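Local coordinates for Exo-beta-1,3-glucanase (PDB 4PEY), which hydrolyses laminarin and laminarioligosaccharides from their non-reducing ends as a secreted family 55 exo-beta-1,3-glucanase, yielding glucose and laminaribiose, at residues 59-65 with 86-90; 539-544 with 555-560; 219-223 with 364-370; 345-351 with 382-388. The protein carries 1 engineered substitution. All coordinates share one frame; numbering follows the deposited sequence. Where two conformers were deposited one is given.

Contact 1. Residues 59-65 with 86-90; sequences FKPGTYN and DTTFN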
loop_
_atom_site.group_PDB
_atom_site.type_symbol
_atom_site.label_atom_id
_atom_site.label_comp_id
_atom_site.label_asym_id
_atom_site.label_seq_id
_atom_site.Cartn_x
_atom_site.Cartn_y
_atom_site.Cartn_z
ATOM N N PHE A 59 -15.763 13.641 -6.772
ATOM C CA PHE A 59 -16.190 15.033 -6.811
ATOM C C PHE A 59 -15.766 15.728 -8.098
ATOM O O PHE A 59 -14.572 15.801 -8.412
ATOM C CB PHE A 59 -15.627 15.775 -5.591
ATOM C CG PHE A 59 -16.265 15.365 -4.289
ATOM C CD1 PHE A 59 -15.961 14.144 -3.694
ATOM C CD2 PHE A 59 -17.175 16.201 -3.662
ATOM C CE1 PHE A 59 -16.564 13.768 -2.501
ATOM C CE2 PHE A 59 -17.770 15.837 -2.475
ATOM C CZ PHE A 59 -17.471 14.616 -1.893
ATOM N N LYS A 60 -16.749 16.232 -8.842
ATOM C CA LYS A 60 -16.476 16.973 -10.076
ATOM C C LYS A 60 -15.721 18.263 -9.764
ATOM O O LYS A 60 -15.837 18.812 -8.660
ATOM C CB LYS A 60 -17.774 17.291 -10.825
ATOM C CG LYS A 60 -18.567 16.070 -11.247
ATOM C CD LYS A 60 -19.704 16.447 -12.190
ATOM C CE LYS A 60 -20.384 15.205 -12.733
ATOM N NZ LYS A 60 -21.398 15.532 -13.778
ATOM N N PRO A 61 -14.935 18.755 -10.734
ATOM C CA PRO A 61 -14.179 19.989 -10.485
ATOM C C PRO A 61 -15.051 21.153 -10.027
ATOM O O PRO A 61 -16.185 21.323 -10.499
ATOM C CB PRO A 61 -13.551 20.294 -11.844
ATOM C CG PRO A 61 -13.411 18.972 -12.489
ATOM C CD PRO A 61 -14.589 18.151 -12.034
ATOM N N GLY A 62 -14.513 21.939 -9.097
ATOM C CA GLY A 62 -15.220 23.073 -8.542
ATOM C C GLY A 62 -14.813 23.300 -7.103
ATOM O O GLY A 62 -13.785 22.788 -6.651
ATOM N N THR A 63 -15.633 24.059 -6.381
ATOM C CA THR A 63 -15.361 24.398 -4.991
ATOM C C THR A 63 -16.513 23.941 -4.108
ATOM O O THR A 63 -17.682 24.214 -4.399
ATOM C CB THR A 63 -15.126 25.918 -4.820
ATOM O OG1 THR A 63 -13.989 26.311 -5.596
ATOM C CG2 THR A 63 -14.880 26.274 -3.360
ATOM N N TYR A 64 -16.170 23.238 -3.033
ATOM C CA TYR A 64 -17.142 22.667 -2.117
ATOM C C TYR A 64 -16.972 23.295 -0.755
ATOM O O TYR A 64 -15.851 23.410 -0.265
ATOM C CB TYR A 64 -16.973 21.147 -2.030
ATOM C CG TYR A 64 -17.211 20.468 -3.356
ATOM C CD1 TYR A 64 -16.191 20.368 -4.303
ATOM C CD2 TYR A 64 -18.458 19.944 -3.672
ATOM C CE1 TYR A 64 -16.408 19.766 -5.527
ATOM C CE2 TYR A 64 -18.683 19.327 -4.897
ATOM C CZ TYR A 64 -17.655 19.243 -5.817
ATOM O OH TYR A 64 -17.873 18.643 -7.035
ATOM N N ASN A 65 -18.083 23.706 -0.151
ATOM C CA ASN A 65 -18.047 24.365 1.143
ATOM C C ASN A 65 -18.721 23.542 2.223
ATOM O O ASN A 65 -19.534 22.657 1.925
ATOM C CB ASN A 65 -18.711 25.734 1.050
ATOM C CG ASN A 65 -18.046 26.618 0.029
ATOM O OD1 ASN A 65 -16.888 26.980 0.189
ATOM N ND2 ASN A 65 -18.770 26.964 -1.032
ATOM N N ASP A 86 -8.087 21.736 -8.968
ATOM C CA ASP A 86 -9.333 21.846 -9.727
ATOM C C ASP A 86 -10.538 21.466 -8.875
ATOM O O ASP A 86 -11.664 21.860 -9.176
ATOM C CB ASP A 86 -9.307 20.960 -10.974
ATOM C CG ASP A 86 -8.269 21.397 -11.982
ATOM O OD1 ASP A 86 -7.822 22.562 -11.926
ATOM O OD2 ASP A 86 -7.913 20.571 -12.846
ATOM N N THR A 87 -10.297 20.697 -7.815
ATOM C CA THR A 87 -11.374 20.246 -6.937
ATOM C C THR A 87 -11.006 20.589 -5.505
ATOM O O THR A 87 -10.198 19.897 -4.886
ATOM C CB THR A 87 -11.631 18.723 -7.064
ATOM O OG1 THR A 87 -11.682 18.366 -8.452
ATOM C CG2 THR A 87 -12.955 18.350 -6.419
ATOM N N THR A 88 -11.598 21.662 -4.989
ATOM C CA THR A 88 -11.184 22.216 -3.710
ATOM C C THR A 88 -12.288 22.092 -2.665
ATOM O O THR A 88 -13.441 22.447 -2.918
ATOM C CB THR A 88 -10.781 23.702 -3.856
ATOM O OG1 THR A 88 -9.650 23.808 -4.733
ATOM C CG2 THR A 88 -10.411 24.299 -2.500
ATOM N N PHE A 89 -11.923 21.569 -1.499
ATOM C CA PHE A 89 -12.817 21.529 -0.345
ATOM C C PHE A 89 -12.469 22.653 0.608
ATOM O O PHE A 89 -11.326 22.735 1.075
ATOM C CB PHE A 89 -12.700 20.216 0.450
ATOM C CG PHE A 89 -13.295 18.997 -0.217
ATOM C CD1 PHE A 89 -13.777 19.031 -1.516
ATOM C CD2 PHE A 89 -13.360 17.802 0.486
ATOM C CE1 PHE A 89 -14.321 17.889 -2.103
ATOM C CE2 PHE A 89 -13.892 16.661 -0.089
ATOM C CZ PHE A 89 -14.372 16.702 -1.386
ATOM N N ASN A 90 -13.435 23.515 0.905
ATOM C CA ASN A 90 -13.336 24.336 2.095
ATOM C C ASN A 90 -13.888 23.479 3.214
ATOM O O ASN A 90 -15.100 23.403 3.441
ATOM C CB ASN A 90 -14.069 25.657 1.913
ATOM C CG ASN A 90 -13.372 26.538 0.912
ATOM O OD1 ASN A 90 -12.143 26.675 0.953
ATOM N ND2 ASN A 90 -14.127 27.093 -0.025
HETATM O O HOH W 1 -11.283 24.538 -7.117
#

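Contact 2. Residues 539-544 with 555-560; sequences VINDIG and SQVVSF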
loop_
_atom_site.group_PDB
_atom_site.type_symbol
_atom_site.label_atom_id
_atom_site.label_comp_id
_atom_site.label_asym_id
_atom_site.label_seq_id
_atom_site.Cartn_x
_atom_site.Cartn_y
_atom_site.Cartn_z
ATOM N N VAL A 539 19.465 -7.722 14.874
ATOM C CA VAL A 539 18.764 -6.947 13.855
ATOM C C VAL A 539 18.837 -7.634 12.487
ATOM O O VAL A 539 17.811 -7.919 11.861
ATOM C CB VAL A 539 19.347 -5.522 13.752
ATOM C CG1 VAL A 539 18.703 -4.755 12.605
ATOM C CG2 VAL A 539 19.144 -4.777 15.070
ATOM N N ILE A 540 20.054 -7.886 12.021
ATOM C CA ILE A 540 20.272 -8.515 10.724
ATOM C C ILE A 540 21.341 -9.594 10.866
ATOM O O ILE A 540 22.378 -9.358 11.479
ATOM C CB ILE A 540 20.686 -7.465 9.638
ATOM C CG1 ILE A 540 20.981 -8.159 8.301
ATOM C CG2 ILE A 540 21.864 -6.609 10.128
ATOM C CD1 ILE A 540 21.056 -7.199 7.105
ATOM N N ASN A 541 21.076 -10.781 10.325
ATOM C CA ASN A 541 21.979 -11.917 10.499
ATOM C C ASN A 541 22.284 -12.131 11.986
ATOM O O ASN A 541 21.372 -12.390 12.770
ATOM C CB ASN A 541 23.268 -11.711 9.705
ATOM C CG ASN A 541 23.032 -11.681 8.202
ATOM O OD1 ASN A 541 21.923 -11.931 7.722
ATOM N ND2 ASN A 541 24.080 -11.380 7.453
ATOM N N ASP A 542 23.555 -12.003 12.372
ATOM C CA ASP A 542 23.955 -12.094 13.776
ATOM C C ASP A 542 24.502 -10.754 14.287
ATOM O O ASP A 542 25.282 -10.701 15.259
ATOM C CB ASP A 542 24.992 -13.207 13.954
ATOM C CG ASP A 542 26.212 -13.034 13.050
ATOM O OD1 ASP A 542 27.223 -13.726 13.295
ATOM O OD2 ASP A 542 26.169 -12.214 12.102
ATOM N N ILE A 543 24.053 -9.678 13.639
ATOM C CA ILE A 543 24.548 -8.316 13.854
ATOM C C ILE A 543 23.469 -7.429 14.486
ATOM O O ILE A 543 22.287 -7.552 14.154
ATOM C CB ILE A 543 25.013 -7.693 12.504
ATOM C CG1 ILE A 543 26.208 -8.465 11.946
ATOM C CG2 ILE A 543 25.337 -6.204 12.632
ATOM C CD1 ILE A 543 26.561 -8.083 10.528
ATOM N N GLY A 544 23.875 -6.538 15.388
ATOM C CA GLY A 544 22.942 -5.654 16.062
ATOM C C GLY A 544 22.518 -6.221 17.404
ATOM O O GLY A 544 22.512 -7.439 17.597
ATOM N N SER A 555 15.998 -1.708 18.565
ATOM C CA SER A 555 17.405 -2.025 18.324
ATOM C C SER A 555 17.721 -1.670 16.875
ATOM O O SER A 555 17.019 -2.101 15.962
ATOM C CB SER A 555 17.694 -3.499 18.603
ATOM O OG SER A 555 19.055 -3.799 18.348
ATOM N N GLN A 556 18.780 -0.892 16.671
ATOM C CA GLN A 556 19.052 -0.267 15.378
ATOM C C GLN A 556 20.405 -0.630 14.784
ATOM O O GLN A 556 21.381 -0.851 15.507
ATOM C CB GLN A 556 18.977 1.258 15.518
ATOM C CG GLN A 556 17.632 1.760 16.022
ATOM C CD GLN A 556 17.718 3.148 16.627
ATOM O OE1 GLN A 556 18.700 3.493 17.299
ATOM N NE2 GLN A 556 16.694 3.957 16.389
ATOM N N VAL A 557 20.458 -0.662 13.454
ATOM C CA VAL A 557 21.723 -0.759 12.735
ATOM C C VAL A 557 21.712 0.313 11.657
ATOM O O VAL A 557 20.827 0.323 10.806
ATOM C CB VAL A 557 21.935 -2.162 12.108
ATOM C CG1 VAL A 557 23.058 -2.130 11.086
ATOM C CG2 VAL A 557 22.223 -3.198 13.201
ATOM N N VAL A 558 22.678 1.224 11.692
ATOM C CA VAL A 558 22.702 2.325 10.723
ATOM C C VAL A 558 23.161 1.861 9.334
ATOM O O VAL A 558 22.569 2.248 8.312
ATOM C CB VAL A 558 23.614 3.483 11.196
ATOM C CG1 VAL A 558 23.692 4.568 10.126
ATOM C CG2 VAL A 558 23.099 4.060 12.507
ATOM N N SER A 559 24.220 1.051 9.300
ATOM C CA SER A 559 24.791 0.563 8.043
ATOM C C SER A 559 25.119 -0.912 8.093
ATOM O O SER A 559 25.681 -1.398 9.079
ATOM C CB SER A 559 26.075 1.320 7.682
ATOM O OG SER A 559 25.833 2.700 7.510
ATOM N N PHE A 560 24.796 -1.602 7.003
ATOM C CA PHE A 560 25.181 -2.989 6.784
ATOM C C PHE A 560 25.679 -3.125 5.340
ATOM O O PHE A 560 25.090 -2.545 4.430
ATOM C CB PHE A 560 23.992 -3.920 7.046
ATOM C CG PHE A 560 24.266 -5.369 6.745
ATOM C CD1 PHE A 560 24.696 -6.228 7.744
ATOM C CD2 PHE A 560 24.073 -5.876 5.463
ATOM C CE1 PHE A 560 24.947 -7.563 7.464
ATOM C CE2 PHE A 560 24.324 -7.207 5.180
ATOM C CZ PHE A 560 24.759 -8.051 6.183
#

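Contact 3. Residues 219-223 with 364-370; sequences SREKP and NPTSLQD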
loop_
_atom_site.group_PDB
_atom_site.type_symbol
_atom_site.label_atom_id
_atom_site.label_comp_id
_atom_site.label_asym_id
_atom_site.label_seq_id
_atom_site.Cartn_x
_atom_site.Cartn_y
_atom_site.Cartn_z
ATOM N N SER A 219 9.816 6.525 -10.403
ATOM C CA SER A 219 8.438 6.492 -9.941
ATOM C C SER A 219 7.521 6.816 -11.106
ATOM O O SER A 219 7.928 7.444 -12.091
ATOM C CB SER A 219 8.199 7.455 -8.770
ATOM O OG SER A 219 8.435 8.804 -9.134
ATOM N N ARG A 220 6.291 6.344 -11.010
ATOM C CA ARG A 220 5.301 6.633 -12.032
ATOM C C ARG A 220 3.978 6.798 -11.322
ATOM O O ARG A 220 3.504 5.860 -10.696
ATOM C CB ARG A 220 5.232 5.517 -13.070
ATOM C CG ARG A 220 4.284 5.824 -14.226
ATOM C CD ARG A 220 4.389 4.748 -15.300
ATOM N NE ARG A 220 3.999 3.432 -14.791
ATOM C CZ ARG A 220 4.389 2.273 -15.330
ATOM N NH1 ARG A 220 5.183 2.260 -16.398
ATOM N NH2 ARG A 220 3.987 1.122 -14.798
ATOM N N GLU A 221 3.393 7.990 -11.381
ATOM C CA GLU A 221 2.216 8.230 -10.562
ATOM C C GLU A 221 1.047 7.338 -10.982
ATOM O O GLU A 221 0.881 6.979 -12.162
ATOM C CB GLU A 221 1.814 9.706 -10.588
ATOM C CG GLU A 221 2.917 10.659 -10.122
ATOM C CD GLU A 221 3.540 10.280 -8.770
ATOM O OE1 GLU A 221 2.854 9.689 -7.905
ATOM O OE2 GLU A 221 4.737 10.590 -8.572
ATOM N N LYS A 222 0.257 6.956 -9.987
ATOM C CA LYS A 222 -0.881 6.067 -10.193
ATOM C C LYS A 222 -1.921 6.675 -11.134
ATOM O O LYS A 222 -2.262 7.852 -11.006
ATOM C CB LYS A 222 -1.524 5.742 -8.845
ATOM C CG LYS A 222 -2.591 4.675 -8.921
ATOM C CD LYS A 222 -3.296 4.508 -7.579
ATOM C CE LYS A 222 -4.212 5.685 -7.295
ATOM N NZ LYS A 222 -5.404 5.793 -8.217
ATOM N N PRO A 223 -2.425 5.879 -12.097
ATOM C CA PRO A 223 -3.508 6.387 -12.945
ATOM C C PRO A 223 -4.752 6.731 -12.127
ATOM O O PRO A 223 -4.988 6.124 -11.073
ATOM C CB PRO A 223 -3.786 5.219 -13.903
ATOM C CG PRO A 223 -2.475 4.464 -13.957
ATOM C CD PRO A 223 -1.935 4.563 -12.551
ATOM N N ASN A 364 9.535 1.015 -19.899
ATOM C CA ASN A 364 8.101 1.034 -19.621
ATOM C C ASN A 364 7.731 -0.149 -18.725
ATOM O O ASN A 364 7.204 -1.159 -19.199
ATOM C CB ASN A 364 7.306 0.998 -20.937
ATOM C CG ASN A 364 5.821 1.210 -20.733
ATOM O OD1 ASN A 364 5.395 1.737 -19.707
ATOM N ND2 ASN A 364 5.021 0.812 -21.719
ATOM N N PRO A 365 8.038 -0.038 -17.425
ATOM C CA PRO A 365 7.835 -1.176 -16.529
ATOM C C PRO A 365 6.382 -1.448 -16.205
ATOM O O PRO A 365 5.510 -0.605 -16.424
ATOM C CB PRO A 365 8.591 -0.763 -15.260
ATOM C CG PRO A 365 8.658 0.716 -15.313
ATOM C CD PRO A 365 8.758 1.066 -16.766
ATOM N N THR A 366 6.130 -2.636 -15.671
ATOM C CA THR A 366 4.845 -2.930 -15.056
ATOM C C THR A 366 4.895 -2.481 -13.600
ATOM O O THR A 366 5.952 -2.558 -12.957
ATOM C CB THR A 366 4.514 -4.432 -15.193
ATOM O OG1 THR A 366 4.086 -4.674 -16.539
ATOM C CG2 THR A 366 3.405 -4.878 -14.227
ATOM N N SER A 367 3.768 -1.977 -13.094
ATOM C CA SER A 367 3.695 -1.545 -11.704
ATOM C C SER A 367 2.478 -2.093 -10.974
ATOM O O SER A 367 1.429 -2.338 -11.585
ATOM C CB SER A 367 3.687 -0.012 -11.615
ATOM O OG SER A 367 2.634 0.557 -12.391
ATOM N N LEU A 368 2.653 -2.298 -9.667
ATOM C CA LEU A 368 1.568 -2.524 -8.719
ATOM C C LEU A 368 1.510 -1.319 -7.797
ATOM O O LEU A 368 2.517 -0.975 -7.179
ATOM C CB LEU A 368 1.790 -3.790 -7.882
ATOM C CG LEU A 368 2.028 -5.130 -8.571
ATOM C CD1 LEU A 368 2.164 -6.218 -7.510
ATOM C CD2 LEU A 368 0.905 -5.455 -9.532
ATOM N N GLN A 369 0.350 -0.674 -7.707
ATOM C CA GLN A 369 0.182 0.506 -6.857
ATOM C C GLN A 369 -1.102 0.417 -6.047
ATOM O O GLN A 369 -2.160 0.166 -6.617
ATOM C CB GLN A 369 0.169 1.777 -7.703
ATOM C CG GLN A 369 1.515 2.097 -8.297
ATOM C CD GLN A 369 1.461 3.273 -9.238
ATOM O OE1 GLN A 369 0.845 3.202 -10.307
ATOM N NE2 GLN A 369 2.108 4.372 -8.850
ATOM N N ASP A 370 -1.016 0.615 -4.731
ATOM C CA ASP A 370 -2.188 0.455 -3.870
ATOM C C ASP A 370 -2.833 -0.886 -4.170
ATOM O O ASP A 370 -4.046 -0.980 -4.374
ATOM C CB ASP A 370 -3.212 1.586 -4.057
ATOM C CG ASP A 370 -2.650 2.955 -3.707
ATOM O OD1 ASP A 370 -1.632 3.033 -2.988
ATOM O OD2 ASP A 370 -3.244 3.965 -4.148
HETATM O O HOH W 2 1.684 3.672 -13.096
HETATM O O HOH W 3 6.443 4.176 -18.199
#

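Contact 4. Residues 345-351 with 382-388; sequences NSETLVE and KATTSIV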
loop_
_atom_site.group_PDB
_atom_site.type_symbol
_atom_site.label_atom_id
_atom_site.label_comp_id
_atom_site.label_asym_id
_atom_site.label_seq_id
_atom_site.Cartn_x
_atom_site.Cartn_y
_atom_site.Cartn_z
ATOM N N ASN A 345 -6.778 -22.941 -0.207
ATOM C CA ASN A 345 -5.433 -22.401 -0.398
ATOM C C ASN A 345 -5.104 -22.132 -1.853
ATOM O O ASN A 345 -5.259 -23.019 -2.697
ATOM C CB ASN A 345 -4.387 -23.358 0.168
ATOM C CG ASN A 345 -3.013 -22.749 0.208
ATOM O OD1 ASN A 345 -2.743 -21.868 1.024
ATOM N ND2 ASN A 345 -2.126 -23.218 -0.666
ATOM N N SER A 346 -4.646 -20.912 -2.125
ATOM C CA SER A 346 -4.100 -20.547 -3.430
ATOM C C SER A 346 -2.582 -20.637 -3.385
ATOM O O SER A 346 -1.945 -20.071 -2.501
ATOM C CB SER A 346 -4.523 -19.132 -3.843
ATOM O OG SER A 346 -5.917 -19.047 -4.053
ATOM N N GLU A 347 -1.998 -21.353 -4.334
ATOM C CA GLU A 347 -0.547 -21.460 -4.406
ATOM C C GLU A 347 0.082 -20.066 -4.512
ATOM O O GLU A 347 1.090 -19.771 -3.857
ATOM C CB GLU A 347 -0.144 -22.332 -5.595
ATOM C CG GLU A 347 1.346 -22.529 -5.737
ATOM C CD GLU A 347 1.696 -23.563 -6.788
ATOM O OE1 GLU A 347 0.768 -24.177 -7.367
ATOM O OE2 GLU A 347 2.904 -23.768 -7.029
ATOM N N THR A 348 -0.528 -19.212 -5.327
ATOM C CA THR A 348 -0.157 -17.794 -5.407
ATOM C C THR A 348 -1.426 -16.963 -5.515
ATOM O O THR A 348 -2.424 -17.452 -6.040
ATOM C CB THR A 348 0.735 -17.475 -6.622
ATOM O OG1 THR A 348 0.021 -17.794 -7.825
ATOM C CG2 THR A 348 2.045 -18.255 -6.588
ATOM N N LEU A 349 -1.404 -15.721 -5.030
ATOM C CA LEU A 349 -2.557 -14.832 -5.208
ATOM C C LEU A 349 -2.363 -13.864 -6.383
ATOM O O LEU A 349 -3.301 -13.596 -7.134
ATOM C CB LEU A 349 -2.852 -14.052 -3.919
ATOM C CG LEU A 349 -3.423 -14.920 -2.787
ATOM C CD1 LEU A 349 -3.475 -14.175 -1.475
ATOM C CD2 LEU A 349 -4.816 -15.474 -3.128
ATOM N N VAL A 350 -1.148 -13.337 -6.525
ATOM C CA VAL A 350 -0.796 -12.418 -7.608
ATOM C C VAL A 350 0.552 -12.823 -8.198
ATOM O O VAL A 350 1.519 -13.007 -7.451
ATOM C CB VAL A 350 -0.715 -10.952 -7.112
ATOM C CG1 VAL A 350 -0.307 -10.009 -8.247
ATOM C CG2 VAL A 350 -2.042 -10.515 -6.475
ATOM N N GLU A 351 0.606 -12.976 -9.523
ATOM C CA GLU A 351 1.860 -13.244 -10.224
ATOM C C GLU A 351 2.129 -12.157 -11.248
ATOM O O GLU A 351 1.282 -11.881 -12.095
ATOM C CB GLU A 351 1.834 -14.607 -10.924
ATOM C CG GLU A 351 1.772 -15.779 -9.972
ATOM C CD GLU A 351 1.709 -17.126 -10.682
ATOM O OE1 GLU A 351 2.009 -17.195 -11.896
ATOM O OE2 GLU A 351 1.357 -18.121 -10.012
ATOM N N LYS A 382 -6.473 -18.707 2.912
ATOM C CA LYS A 382 -5.155 -19.341 2.848
ATOM C C LYS A 382 -4.478 -19.107 1.504
ATOM O O LYS A 382 -5.130 -19.170 0.455
ATOM C CB LYS A 382 -5.255 -20.854 3.083
ATOM C CG LYS A 382 -5.627 -21.271 4.494
ATOM C CD LYS A 382 -5.793 -22.782 4.531
ATOM C CE LYS A 382 -6.206 -23.273 5.888
ATOM N NZ LYS A 382 -6.421 -24.737 5.837
ATOM N N ALA A 383 -3.169 -18.852 1.546
ATOM C CA ALA A 383 -2.348 -18.802 0.338
ATOM C C ALA A 383 -0.901 -19.139 0.682
ATOM O O ALA A 383 -0.415 -18.754 1.740
ATOM C CB ALA A 383 -2.434 -17.429 -0.322
ATOM N N THR A 384 -0.207 -19.837 -0.214
ATOM C CA THR A 384 1.186 -20.219 0.045
ATOM C C THR A 384 2.126 -19.019 -0.119
ATOM O O THR A 384 2.887 -18.682 0.800
ATOM C CB THR A 384 1.622 -21.375 -0.872
ATOM O OG1 THR A 384 0.787 -22.513 -0.610
ATOM C CG2 THR A 384 3.067 -21.757 -0.610
ATOM N N THR A 385 2.069 -18.373 -1.282
ATOM C CA THR A 385 2.839 -17.158 -1.540
ATOM C C THR A 385 1.884 -16.093 -2.077
ATOM O O THR A 385 1.182 -16.336 -3.051
ATOM C CB THR A 385 3.980 -17.392 -2.554
ATOM O OG1 THR A 385 4.758 -18.529 -2.159
ATOM C CG2 THR A 385 4.878 -16.168 -2.643
ATOM N N SER A 386 1.852 -14.922 -1.462
ATOM C CA SER A 386 0.837 -13.959 -1.876
ATOM C C SER A 386 1.173 -13.227 -3.170
ATOM O O SER A 386 0.367 -13.237 -4.101
ATOM C CB SER A 386 0.557 -12.963 -0.750
ATOM O OG SER A 386 -0.216 -13.589 0.272
ATOM N N ILE A 387 2.344 -12.601 -3.252
ATOM C CA ILE A 387 2.750 -11.964 -4.503
ATOM C C ILE A 387 4.097 -12.488 -4.968
ATOM O O ILE A 387 5.073 -12.456 -4.220
ATOM C CB ILE A 387 2.844 -10.423 -4.385
ATOM C CG1 ILE A 387 1.549 -9.832 -3.811
ATOM C CG2 ILE A 387 3.198 -9.815 -5.755
ATOM C CD1 ILE A 387 1.523 -8.285 -3.776
ATOM N N VAL A 388 4.142 -12.981 -6.202
ATOM C CA VAL A 388 5.399 -13.383 -6.820
ATOM C C VAL A 388 5.709 -12.388 -7.928
ATOM O O VAL A 388 4.913 -12.228 -8.868
ATOM C CB VAL A 388 5.343 -14.814 -7.394
ATOM C CG1 VAL A 388 6.665 -15.171 -8.081
ATOM C CG2 VAL A 388 5.015 -15.821 -6.306
HETATM O O HOH W 4 3.744 -20.542 -3.884
#

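Contact 1. Residues 59-65 with 86-90
Phe89 turns the edge of its ring on two aromatic neighbours at once. Its CZ stands over the centre of the Phe59 ring, 3.6 Å from Phe59 CD2, in a T-shaped pair whose planes meet at 67°. Its CE1 lies 3.8 Å from Tyr64 CD1 in a second, offset edge-to-face pair. CG of Phe89 sits beside its own backbone N (chi1 -72°), and the ring end leans toward residues 59-65. Beside this cluster Thr87 CG2 packs against Phe59 CB and lies 3.8 Å from Tyr64 CE1. Tyr64 OH donates to Lys60 O at 2.6 Å, tying the end of the ring to the turn before its strand. The backbones behind the rings run parallel: Gly62 N donates to Asp86 O, Thr88 N to Gly62 O, Tyr64 N to Thr88 O (2.8 Å) and Asn90 N to Tyr64 O (2.7 Å). Where the second strand reaches its corner, Asn65 and Asn90 lie side by side with amide planes 13° apart, and Asn90 ND2 gives a straight bond to Asn65 OD1 at 2.8 Å. Aligned asparagines on successive coils recur in parallel beta-helices, and Asn90 OD1 continues the row by accepting from Asn118 ND2. Farther out, Phe27 stacks on Phe59, while Ile34, Ile67, Ile77 and Leu115 are among the side chains that pack round the rings. The four backbone bonds set the register of the two coils; the edge-to-face rings on one side and the Asn65-Asn90 bond at the corner are consistent with it and add apolar and directional contacts.

Contact 2. Residues 539-544 with 555-560
The Phe560 ring carries Ile540 CD1 on one face, almost exactly over its centre: the methyl is 3.5 Å from the ring centroid and 6° off the normal, a close CH-pi contact. At the ring edge, near its plane, Ile543 CD1 comes to 3.5 Å from Phe560 CE1. The amide of Asn541 stands perpendicular to the ring, its ND2 3.6 Å from Phe560 CZ, but that group is held by Ala514 O. All three partners belong to a type II' turn, Ile540 to Ile543, closed by a classic beta bulge near the C-terminal end of the second beta-helix domain. Residues 555-557, in the last strand, run antiparallel to strand 520-529 and meet the loop by van der Waals contact, without a hydrogen bond across the contact. CG1 of Ile540 lies anti to the backbone N (chi1 177°), carrying CD1 out over the phenyl ring. The Val539 and Val557 side chains pass antiparallel, with Val557 CG2 3.7 Å from Val539 CB and also against Gly544 CA. Ser555 OG, bonded to Asp545 O, touches Val539 CG2. In the bulge itself, Val539 N (2.9 Å) and Ile540 N (3.1 Å) both donate to Ile543 O, reaching it from opposite faces of its carbonyl plane.

Contact 3. Residues 219-223 with 364-370
Arg220 makes the main direct hydrogen bonds, reaching with its guanidinium to residues 364-370. It grips Pro365 O end-on, NH1 at 2.9 Å and NH2 at 2.8 Å, both nitrogens coming from the same face of that carbonyl. NH2 gives its other hydrogen to Ser367 OG at 2.8 Å, and both acceptors lie in the guanidinium plane. The side chain runs out extended (chi1 -175°) and bends at chi3, which turns this edge to Pro365 and Ser367. A weaker bond goes the other way, from Gln369 NE2 to Arg220 O at 2.8 Å with an angle of 130°; the same NE2 is also held by Asp397. Water-mediated links add to these: one water accepts from Arg220 NE and donates to Gln369 OE1, and another joins Arg220 NH1 to Asn364 OD1. Lys222 adds van der Waals contacts: its CA lies 3.3 Å from Gln369 OE1 and its CD 3.5 Å from Asp370 OD2. Lys222 NZ and Asp370 OD2 do not pair with each other: Lys222 has a salt bridge to Glu113 and Asp370 one to Arg135. The contact joins the two beta-helix domains of the family 55 fold. No carboxylate among these residues bonds the guanidinium, so its five N-H groups are met by a carbonyl, a hydroxyl and two waters, whose dipoles probably stabilise the buried charge.

Contact 4. Residues 345-351 with 382-388
Val388 N donates to Val350 O, and Val350 N to Ser386 O, both at 2.9 Å. Upstream, Thr384 N reaches Ser346 O at the same distance, while Ser346 N makes a longer bond, 3.2 Å, to Lys382 O. Thr385 N finds Glu347 O at 3.1 Å. Between these runs Leu349 N divides its hydrogen weakly between Thr385 O and Ser386 O, where both chains turn corners. Asn345 adds a side-chain bond: CG stands anti to the backbone N (chi1 -170°), and ND2 donates to Thr384 OG1 at 3.0 Å, with the hydroxyl in the amide plane. Inside the first segment, Thr348 OG1 donates to Glu351 OE2 at 2.6 Å and also pairs with Thr322 OG1. The match of Asn345 with Lys382 through Glu351 with Val388, without a slip, is that of successive coils in a parallel beta-helix. Strands 348-352 and 385-389 are neighbours in one parallel sheet of the second beta-helix domain, and the corners fall at matching positions, 347 with 384 and 349 with 386. On the face of Ser346, Ala383, Val350 and Ile387, side chains pack inward; Leu349 leans beside them from its corner, CD1 3.6 Å from Ala383 CB. Val350 CB meets Ile387 CG1 at 4.2 Å, and Val373 from strand 367-375 touches both Leu349 and Ile387. On the other face, Thr348 CG2 meets Val388 CG2 at 3.9 Å.

In the fold
Contact 1 lies in the first beta-helix domain, contacts 2 and 4 in the second, and contact 3 bridges the two. Contacts 3 and 4 touch through Leu368 CD1 and Ile387 CG2, 4.1 Å apart; contacts 1 and 2 have centres 48 Å apart. Substrate-binding residues come from both domains. The Asp370 side chain (contact 3) is about 11 Å from that of Gln130, the Ser386 side chain (contact 4) about 7 Å from that of Arg403. In contact 2 the Gln556 side chain is about 12 Å from that of Gln173; bound glucose units lie about 14 Å from it and about 12 Å from the Phe89 side chain of contact 1. Ala458, engineered, replaces the inferred proton donor.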